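Local coordinates for ecto-NAD+ glycohydrolase (CD38 molecule) (Bos taurus, PDB 3GC6), which belongs to the ADP-ribosyl cyclase family as a CD38-type ecto-enzyme, a disulfide-rich glycoprotein that pairs a group of helices with a four-stranded parallel sheet, at residues R27-T30 / Y31-I35; Q49-M52 / S53-S57; L146-F149 / W150-L153; H95-A98 / K99-L103. The protein carries 1 engineered substitution. One frame throughout, in Å; residues are numbered along the deposited sequence. Where two conformers were deposited one is given.

Interaction 1 of 4, residues R27-T30 / Y31-I35; sequences RCDT and YTQTI. With SO4 (sulfate ion), chain E.
The carboxylate of Asp29 and the amide of Gln33, one turn apart, run side by side in the same direction with their planes 51° apart. They do not bond to each other directly, since Asp29 OD1 and Gln33 NE2 are 3.9 Å apart. A water ties them instead: it accepts from Gln33 NE2 and donates one hydrogen to Asp29 OD1 and the other to Thr32 OG1. Both groups also serve the second subunit: Asp29 OD2 bonds Asn43 of that subunit, and Gln33 NE2, besides the water, gives a hydrogen bond to Arg42 O of that subunit. The third flat group, the Tyr31 ring, turns to the protein's own interior, meeting Tyr113 obliquely and giving its OH to Asp108 O. These residues sit on the last turns of helix 20-35, the Asp29, Gln33 and Thr34 side meeting the second subunit, and here the helix widens into a pi-type turn. Thr30 O marks the change, accepting Thr34 N at 2.9 Å and also Ile35 N at 3.0 Å. Thr34 OG1 lies 2.8 Å from Thr30 O as well, but its one proton has the sulfate within reach too, O1 being 3.0 Å from Thr34 OG1. Thr30 OG1 stands 2.7 Å from sulfate O3, with Glu26 O as a rival for its proton, and Ser41 of the second subunit also bonds the ion. Within the same turns, Thr32 OG1 falls between its own N and carbonyl carbon (chi1 56°), which brings the hydroxyl to 2.9 Å from Cys28 O; Thr32 N reaches that oxygen from the opposite face of the carbonyl.

Interaction 2 of 4, residues Q49-M52 / S53-S57; sequences QAFM and SAFIS
Met52 O is gripped by two backbone N-H groups at the end of helix 44-55. Ile56 N comes almost straight at Met52 O along the C=O direction, 2.9 Å away. Phe55 N is farther off, 3.2 Å from Met52 O, and sits above the carbonyl plane, 53° out of it, so it is not on a lone pair. Around this forked acceptor the side chains close up. Phe55 CG lies between its backbone N and carbonyl carbon (chi1 73°), which swings the ring back over the turn it has just left: Met52 O is over one face, while Phe51 O is at the edge near the ring plane, 3.2 Å from Phe55 CD2. Ile56 CG1 also covers a face of this ring, offset toward the rim. The Met52 chain bends at both chi2 and chi3, and that bend sets its sulfur and methyl alongside Phe55. The result is a Met-aromatic contact, with Met52 SD 5.1 Å from the Phe55 ring centroid in an oblique position. Met52 CE fills the angle between the two neighbours, 3.9 Å from Phe55 CZ and 3.7 Å from Ile56 CG1. The Phe51 and Phe55 rings approach obliquely, and both also meet Trp120, so this helix end packs into an aromatic cluster; Met52 touches Phe20 and Gln21 of helix 20-35. Apart from the backbone bonds, the contact runs on dispersion, a weak attraction between the Phe55 edge and Phe51 O, and the polarisable Met52 sulfur beside the ring, so shape fit rather than charge probably orders these side chains.

Interaction 3 of 4, residues L146-F149 / W150-L153; sequences LSVF and WEVL
Helix 145-159 belongs to the helical part of the ADP-ribosyl cyclase fold, packing against helices 69-74 and 110-115, and on its 146-153 turns an edge-to-face aromatic pair forms between sequence neighbours Phe149 and Trp150. The two ring planes stand at 86°, and the Phe149 centroid is 4.9 Å from that of the five-membered ring of Trp150. The Phe149 edge does the touching: CE2 hangs over the centre of the indole, 3.6 Å above its plane, and CD2 presses on the junction of the two fused rings, 3.7 Å from Trp150 CD2. Phe149 holds CG opposite the backbone N (chi1 170°), whereas Trp150 CG lies beside its own N and anti to the carbonyl carbon, which folds the indole back along the preceding turn. There it meets Leu146, whose carbonyl oxygen accepts Trp150 N and whose side chain crosses the pyrrole end of the indole. Phe149 is further enclosed by the rings of Trp120 and Tyr68, both edge-to-face, and by Leu71 of helix 69-74; Ala115 of helix 110-115 touches Phe149 and Trp150 alike. One turn on, Leu153 runs alongside Phe149, with its N 2.8 Å from Phe149 O in a nearly straight bond. Its methyl CD2 comes to Phe149 CZ at 3.9 Å, while Leu146 CD1 comes to 3.5 Å from Trp150 NE1.

Interaction 4 of 4, residues H95-A98 / K99-L103; sequences HEYA and KRRRL. With SO4 (sulfate ion), chain F.
Ala98 O takes the N-H of Leu103 at 2.9 Å, in the carbonyl plane and on a lone pair, and with a weak Arg102 N to Lys99 O bond and the positive phi of Arg102 this closes helix 91-101 in a Schellman motif. The apolar pair that goes with such an end is here too, as Ala98 CB faces Leu103 CB. Leu103 CD1 reaches on to Tyr97 CE2 at 3.7 Å. The Tyr97 ring also lies against Arg101: its CE1 is 3.9 Å above one face of the guanidinium, toward the rim, with the two planes 55° apart, while Arg101 NH2 bonds Leu244 O. Glu96 bends at chi2 (61°), turning its carboxylate along the helix to Arg100, and a salt bridge of 2.8 Å joins Glu96 OE2 to Arg100 NH1. The nitrogen donates within its own guanidinium plane but meets OE2 from above the carboxylate plane, 45° out of it. A water spans the same pair, donating to Glu96 OE1 and accepting from Arg100 NH1. The other edge of the Arg100 guanidinium turns to a sulfate: NH2 is 3.2 Å from its O1, and NE adds a weak bond. Arg102 NH1 holds that same sulfate O1 at 2.6 Å. Arg100 thus sits between two anions, its NH1 serving the carboxylate and its NE and NH2 the sulfate. The carboxylate and sulfate would be expected to offset the charge of two arginines gathered at a helix end, although the sulfate probably came from the crystallisation liquor.

Interactions 2 and 3 are in direct touch: Phe51 CZ of 49-57 packs on Phe149 CE1 of 146-153 at 3.8 Å, and the ring of Trp120 meets both residues. Helix 110-115 joins interaction 3 to interaction 1, touching Phe149, Trp150 and Leu153 of the one and Thr30, Tyr31, Thr32 and Ile35 of the other, although the nearest atoms of the two contacts stay about 8 Å apart. Asp108 touches both interaction 1, through Tyr31, and interaction 4, through Ala98; their centres are 18 Å apart. Interactions 2 and 4 lie on opposite sides of the chain's centre, 31 Å between centres. Separate sulfates bind at interactions 1 and 4; the one at interaction 1 also reaches the second subunit.

Interaction 1 of 4, residues R27-T30 / Y31-I35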
# COMPACT_ATOMS: atom_id res chain seq x y z
N ARG A 27 -4.43 6.48 8.99
CA ARG A 27 -5.58 6.03 8.20
C ARG A 27 -5.16 5.65 6.78
O ARG A 27 -5.68 4.69 6.21
CB ARG A 27 -6.67 7.11 8.18
CG ARG A 27 -7.38 7.23 9.51
CD ARG A 27 -8.47 8.29 9.43
NE ARG A 27 -9.27 8.34 10.66
CZ ARG A 27 -10.38 9.06 10.81
NH1 ARG A 27 -10.81 9.84 9.83
NH2 ARG A 27 -11.05 8.99 11.97
N CYS A 28 -4.23 6.38 6.21
CA CYS A 28 -3.80 6.08 4.85
C CYS A 28 -3.11 4.71 4.79
O CYS A 28 -3.39 3.89 3.90
CB CYS A 28 -2.87 7.16 4.33
SG CYS A 28 -2.64 7.10 2.56
N ASP A 29 -2.24 4.44 5.75
CA ASP A 29 -1.60 3.11 5.79
C ASP A 29 -2.63 2.01 6.01
O ASP A 29 -2.60 0.96 5.35
CB ASP A 29 -0.55 3.06 6.90
CG ASP A 29 0.71 3.89 6.58
OD1 ASP A 29 0.96 4.18 5.39
OD2 ASP A 29 1.46 4.25 7.53
N THR A 30 -3.54 2.22 6.96
CA THR A 30 -4.58 1.24 7.20
C THR A 30 -5.41 0.98 5.94
O THR A 30 -5.68 -0.16 5.55
CB THR A 30 -5.47 1.73 8.37
OG1 THR A 30 -4.66 1.72 9.55
CG2 THR A 30 -6.70 0.81 8.54
N TYR A 31 -5.82 2.06 5.30
CA TYR A 31 -6.67 1.90 4.13
C TYR A 31 -5.97 1.15 2.98
O TYR A 31 -6.52 0.17 2.44
CB TYR A 31 -7.13 3.27 3.65
CG TYR A 31 -8.15 3.20 2.51
CD1 TYR A 31 -9.52 3.20 2.78
CD2 TYR A 31 -7.73 3.09 1.18
CE1 TYR A 31 -10.48 3.11 1.76
CE2 TYR A 31 -8.68 3.00 0.13
CZ TYR A 31 -10.06 3.02 0.44
OH TYR A 31 -11.01 2.98 -0.57
N THR A 32 -4.77 1.60 2.64
CA THR A 32 -4.10 1.09 1.45
C THR A 32 -3.58 -0.32 1.64
O THR A 32 -3.36 -1.02 0.64
CB THR A 32 -2.93 1.97 1.03
OG1 THR A 32 -2.03 2.08 2.14
CG2 THR A 32 -3.43 3.38 0.64
N GLN A 33 -3.31 -0.70 2.89
CA GLN A 33 -2.68 -2.01 3.15
C GLN A 33 -3.62 -3.06 3.74
O GLN A 33 -3.38 -4.27 3.61
CB GLN A 33 -1.49 -1.82 4.08
CG GLN A 33 -0.39 -0.98 3.47
CD GLN A 33 0.78 -0.80 4.41
OE1 GLN A 33 1.19 -1.75 5.10
NE2 GLN A 33 1.34 0.40 4.43
N THR A 34 -4.67 -2.62 4.41
CA THR A 34 -5.48 -3.59 5.16
C THR A 34 -6.98 -3.52 4.83
O THR A 34 -7.70 -4.52 4.92
CB THR A 34 -5.24 -3.52 6.69
OG1 THR A 34 -5.94 -2.40 7.24
CG2 THR A 34 -3.76 -3.43 7.02
N ILE A 35 -7.45 -2.35 4.43
CA ILE A 35 -8.86 -2.18 4.06
C ILE A 35 -9.12 -2.49 2.59
O ILE A 35 -9.94 -3.37 2.26
CB ILE A 35 -9.38 -0.78 4.41
CG1 ILE A 35 -9.32 -0.58 5.92
CG2 ILE A 35 -10.83 -0.59 3.93
CD1 ILE A 35 -9.81 0.76 6.34
S SO4 E . -3.49 -1.09 10.67
O1 SO4 E . -4.21 -1.30 9.42
O2 SO4 E . -2.60 -2.23 10.92
O3 SO4 E . -2.72 0.15 10.59
O4 SO4 E . -4.45 -0.98 11.77
O HOH W 1 0.51 2.89 2.91

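Interaction 2 of 4, residues Q49-M52 / S53-S57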
# COMPACT_ATOMS: atom_id res chain seq x y z
N GLN A 49 1.17 14.92 2.56
CA GLN A 49 1.81 16.21 2.29
C GLN A 49 0.90 17.09 1.40
O GLN A 49 0.78 18.31 1.64
CB GLN A 49 3.19 15.99 1.66
CG GLN A 49 4.18 15.48 2.72
CD GLN A 49 5.50 15.05 2.13
OE1 GLN A 49 5.60 14.87 0.92
NE2 GLN A 49 6.51 14.88 2.98
N ALA A 50 0.27 16.47 0.39
CA ALA A 50 -0.65 17.21 -0.51
C ALA A 50 -1.88 17.71 0.25
O ALA A 50 -2.37 18.81 -0.02
CB ALA A 50 -1.08 16.33 -1.69
N PHE A 51 -2.41 16.89 1.16
CA PHE A 51 -3.58 17.29 1.94
C PHE A 51 -3.23 18.54 2.74
O PHE A 51 -3.96 19.56 2.72
CB PHE A 51 -3.96 16.11 2.88
CG PHE A 51 -5.42 16.07 3.25
CD1 PHE A 51 -6.08 14.85 3.32
CD2 PHE A 51 -6.13 17.23 3.53
CE1 PHE A 51 -7.45 14.78 3.66
CE2 PHE A 51 -7.50 17.17 3.87
CZ PHE A 51 -8.15 15.94 3.93
N MET A 52 -2.10 18.50 3.46
CA MET A 52 -1.67 19.66 4.26
C MET A 52 -1.42 20.89 3.38
O MET A 52 -1.87 22.00 3.72
CB MET A 52 -0.42 19.30 5.10
CG MET A 52 -0.63 18.02 5.92
SD MET A 52 -2.01 18.25 7.12
CE MET A 52 -1.42 19.65 7.87
N SER A 53 -0.74 20.68 2.26
CA SER A 53 -0.39 21.78 1.36
C SER A 53 -1.64 22.50 0.85
O SER A 53 -1.64 23.72 0.66
CB SER A 53 0.42 21.24 0.18
OG SER A 53 1.77 21.07 0.57
N ALA A 54 -2.71 21.74 0.66
CA ALA A 54 -3.93 22.29 0.08
C ALA A 54 -4.45 23.46 0.90
O ALA A 54 -4.98 24.42 0.33
CB ALA A 54 -5.00 21.22 -0.03
N PHE A 55 -4.32 23.41 2.23
CA PHE A 55 -4.96 24.41 3.10
C PHE A 55 -4.03 25.18 4.05
O PHE A 55 -4.37 26.29 4.54
CB PHE A 55 -6.14 23.80 3.91
CG PHE A 55 -5.72 22.87 5.02
CD1 PHE A 55 -5.57 23.34 6.32
CD2 PHE A 55 -5.44 21.54 4.75
CE1 PHE A 55 -5.16 22.50 7.35
CE2 PHE A 55 -5.02 20.68 5.79
CZ PHE A 55 -4.89 21.16 7.09
N ILE A 56 -2.87 24.61 4.36
CA ILE A 56 -2.02 25.22 5.39
C ILE A 56 -1.54 26.61 4.98
O ILE A 56 -1.16 26.81 3.83
CB ILE A 56 -0.84 24.27 5.75
CG1 ILE A 56 -1.32 23.09 6.60
CG2 ILE A 56 0.28 25.04 6.47
CD1 ILE A 56 -1.64 23.49 8.04
N SER A 57 -1.63 27.55 5.94
CA SER A 57 -1.12 28.92 5.79
C SER A 57 -1.96 29.77 4.82
O SER A 57 -1.56 30.91 4.49
CB SER A 57 0.37 28.94 5.39
OG SER A 57 1.01 30.14 5.83

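Interaction 3 of 4, residues L146-F149 / W150-L153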
# COMPACT_ATOMS: atom_id res chain seq x y z
N LEU A 146 -12.80 22.72 4.93
CA LEU A 146 -13.50 21.46 5.26
C LEU A 146 -14.71 21.27 4.33
O LEU A 146 -14.86 20.23 3.68
CB LEU A 146 -13.89 21.45 6.74
CG LEU A 146 -14.81 20.32 7.21
CD1 LEU A 146 -14.19 19.01 6.91
CD2 LEU A 146 -15.10 20.48 8.73
N SER A 147 -15.55 22.29 4.22
CA SER A 147 -16.74 22.22 3.37
C SER A 147 -16.37 22.03 1.89
O SER A 147 -16.97 21.19 1.19
CB SER A 147 -17.57 23.52 3.53
OG SER A 147 -18.03 23.63 4.87
N VAL A 148 -15.38 22.80 1.42
CA VAL A 148 -14.97 22.71 0.03
C VAL A 148 -14.38 21.32 -0.30
O VAL A 148 -14.63 20.76 -1.38
CB VAL A 148 -14.05 23.88 -0.36
CG1 VAL A 148 -13.45 23.63 -1.73
CG2 VAL A 148 -14.88 25.16 -0.33
N PHE A 149 -13.64 20.73 0.63
CA PHE A 149 -13.12 19.37 0.42
C PHE A 149 -14.28 18.42 0.11
O PHE A 149 -14.25 17.65 -0.87
CB PHE A 149 -12.40 18.88 1.68
CG PHE A 149 -12.05 17.43 1.64
CD1 PHE A 149 -10.89 16.99 0.99
CD2 PHE A 149 -12.89 16.50 2.23
CE1 PHE A 149 -10.56 15.58 0.95
CE2 PHE A 149 -12.58 15.12 2.19
CZ PHE A 149 -11.42 14.69 1.56
N TRP A 150 -15.30 18.43 0.97
CA TRP A 150 -16.38 17.43 0.77
C TRP A 150 -17.17 17.75 -0.51
O TRP A 150 -17.69 16.84 -1.15
CB TRP A 150 -17.27 17.37 2.01
CG TRP A 150 -16.57 16.70 3.13
CD1 TRP A 150 -16.10 17.28 4.28
CD2 TRP A 150 -16.25 15.30 3.24
NE1 TRP A 150 -15.49 16.33 5.09
CE2 TRP A 150 -15.56 15.11 4.46
CE3 TRP A 150 -16.45 14.19 2.40
CZ2 TRP A 150 -15.11 13.83 4.87
CZ3 TRP A 150 -15.99 12.95 2.80
CH2 TRP A 150 -15.33 12.76 4.02
N GLU A 151 -17.26 19.03 -0.85
CA GLU A 151 -17.96 19.43 -2.07
C GLU A 151 -17.20 18.88 -3.28
O GLU A 151 -17.81 18.25 -4.17
CB GLU A 151 -18.12 20.96 -2.10
CG GLU A 151 -18.28 21.68 -3.40
CD GLU A 151 -17.92 23.17 -3.20
OE1 GLU A 151 -18.43 23.77 -2.23
OE2 GLU A 151 -17.10 23.73 -3.96
N VAL A 152 -15.89 19.11 -3.37
CA VAL A 152 -15.19 18.69 -4.57
C VAL A 152 -15.04 17.16 -4.59
O VAL A 152 -15.12 16.54 -5.66
CB VAL A 152 -13.83 19.42 -4.75
CG1 VAL A 152 -12.92 19.14 -3.62
CG2 VAL A 152 -13.21 19.02 -6.12
N LEU A 153 -14.82 16.56 -3.43
CA LEU A 153 -14.77 15.09 -3.42
C LEU A 153 -16.09 14.52 -3.90
O LEU A 153 -16.12 13.54 -4.66
CB LEU A 153 -14.44 14.52 -2.03
CG LEU A 153 -13.79 13.13 -2.04
CD1 LEU A 153 -12.36 13.17 -2.64
CD2 LEU A 153 -13.80 12.55 -0.64

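Interaction 4 of 4, residues H95-A98 / K99-L103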
# COMPACT_ATOMS: atom_id res chain seq x y z
N HIS A 95 -23.92 3.26 5.95
CA HIS A 95 -22.59 2.67 6.11
C HIS A 95 -22.69 1.21 6.54
O HIS A 95 -21.93 0.37 6.07
CB HIS A 95 -21.71 3.57 6.96
CG HIS A 95 -21.50 4.92 6.34
ND1 HIS A 95 -20.50 5.16 5.40
CD2 HIS A 95 -22.18 6.08 6.45
CE1 HIS A 95 -20.56 6.42 5.00
NE2 HIS A 95 -21.58 7.00 5.62
N GLU A 96 -23.71 0.90 7.35
CA GLU A 96 -23.96 -0.52 7.67
C GLU A 96 -24.29 -1.30 6.40
O GLU A 96 -23.76 -2.39 6.15
CB GLU A 96 -25.07 -0.66 8.72
CG GLU A 96 -25.39 -2.11 9.14
CD GLU A 96 -24.21 -2.85 9.78
OE1 GLU A 96 -23.23 -2.19 10.21
OE2 GLU A 96 -24.31 -4.10 9.86
N TYR A 97 -25.18 -0.74 5.57
CA TYR A 97 -25.54 -1.39 4.32
C TYR A 97 -24.30 -1.60 3.43
O TYR A 97 -24.08 -2.68 2.90
CB TYR A 97 -26.57 -0.52 3.61
CG TYR A 97 -26.88 -0.83 2.16
CD1 TYR A 97 -27.64 -1.95 1.81
CD2 TYR A 97 -26.50 0.05 1.16
CE1 TYR A 97 -27.97 -2.20 0.47
CE2 TYR A 97 -26.83 -0.19 -0.17
CZ TYR A 97 -27.53 -1.31 -0.50
OH TYR A 97 -27.86 -1.55 -1.82
N ALA A 98 -23.49 -0.55 3.27
CA ALA A 98 -22.32 -0.67 2.42
C ALA A 98 -21.38 -1.72 2.96
O ALA A 98 -20.83 -2.48 2.17
CB ALA A 98 -21.60 0.66 2.29
N LYS A 99 -21.23 -1.78 4.28
CA LYS A 99 -20.35 -2.80 4.90
C LYS A 99 -20.87 -4.21 4.63
O LYS A 99 -20.12 -5.10 4.19
CB LYS A 99 -20.20 -2.52 6.41
CG LYS A 99 -19.32 -1.31 6.63
CD LYS A 99 -18.96 -1.04 8.09
CE LYS A 99 -19.97 -0.07 8.71
NZ LYS A 99 -19.31 1.17 9.25
N ARG A 100 -22.16 -4.43 4.87
CA ARG A 100 -22.72 -5.77 4.72
C ARG A 100 -22.68 -6.22 3.27
O ARG A 100 -22.48 -7.43 2.99
CB ARG A 100 -24.18 -5.78 5.21
CG ARG A 100 -24.33 -5.49 6.71
CD ARG A 100 -23.93 -6.68 7.62
NE ARG A 100 -22.50 -6.97 7.57
CZ ARG A 100 -21.56 -6.27 8.21
NH1 ARG A 100 -21.89 -5.22 8.97
NH2 ARG A 100 -20.28 -6.61 8.09
N ARG A 101 -22.81 -5.28 2.34
CA ARG A 101 -22.92 -5.60 0.92
C ARG A 101 -21.59 -5.42 0.16
O ARG A 101 -21.55 -5.65 -1.06
CB ARG A 101 -24.01 -4.76 0.23
CG ARG A 101 -25.39 -4.87 0.86
CD ARG A 101 -26.08 -6.14 0.45
NE ARG A 101 -27.44 -6.27 1.02
CZ ARG A 101 -28.56 -6.20 0.31
NH1 ARG A 101 -28.49 -5.98 -1.00
NH2 ARG A 101 -29.74 -6.36 0.90
N ARG A 102 -20.53 -5.05 0.86
CA ARG A 102 -19.21 -4.78 0.27
C ARG A 102 -19.35 -3.76 -0.88
O ARG A 102 -18.84 -3.95 -1.99
CB ARG A 102 -18.55 -6.08 -0.24
CG ARG A 102 -18.47 -7.24 0.79
CD ARG A 102 -17.88 -6.88 2.15
NE ARG A 102 -17.60 -8.09 2.96
CZ ARG A 102 -18.43 -8.64 3.85
NH1 ARG A 102 -19.63 -8.13 4.07
NH2 ARG A 102 -18.06 -9.73 4.52
N LEU A 103 -20.09 -2.70 -0.59
CA LEU A 103 -20.22 -1.55 -1.50
C LEU A 103 -19.41 -0.38 -0.92
O LEU A 103 -18.83 -0.45 0.18
CB LEU A 103 -21.69 -1.12 -1.62
CG LEU A 103 -22.61 -2.26 -2.05
CD1 LEU A 103 -24.09 -1.85 -1.96
CD2 LEU A 103 -22.26 -2.78 -3.45
S SO4 F . -19.80 -10.29 7.19
O1 SO4 F . -20.27 -9.21 6.31
O2 SO4 F . -19.84 -11.57 6.49
O3 SO4 F . -18.43 -10.00 7.60
O4 SO4 F . -20.68 -10.35 8.36
O HOH W 2 -21.09 -3.45 11.22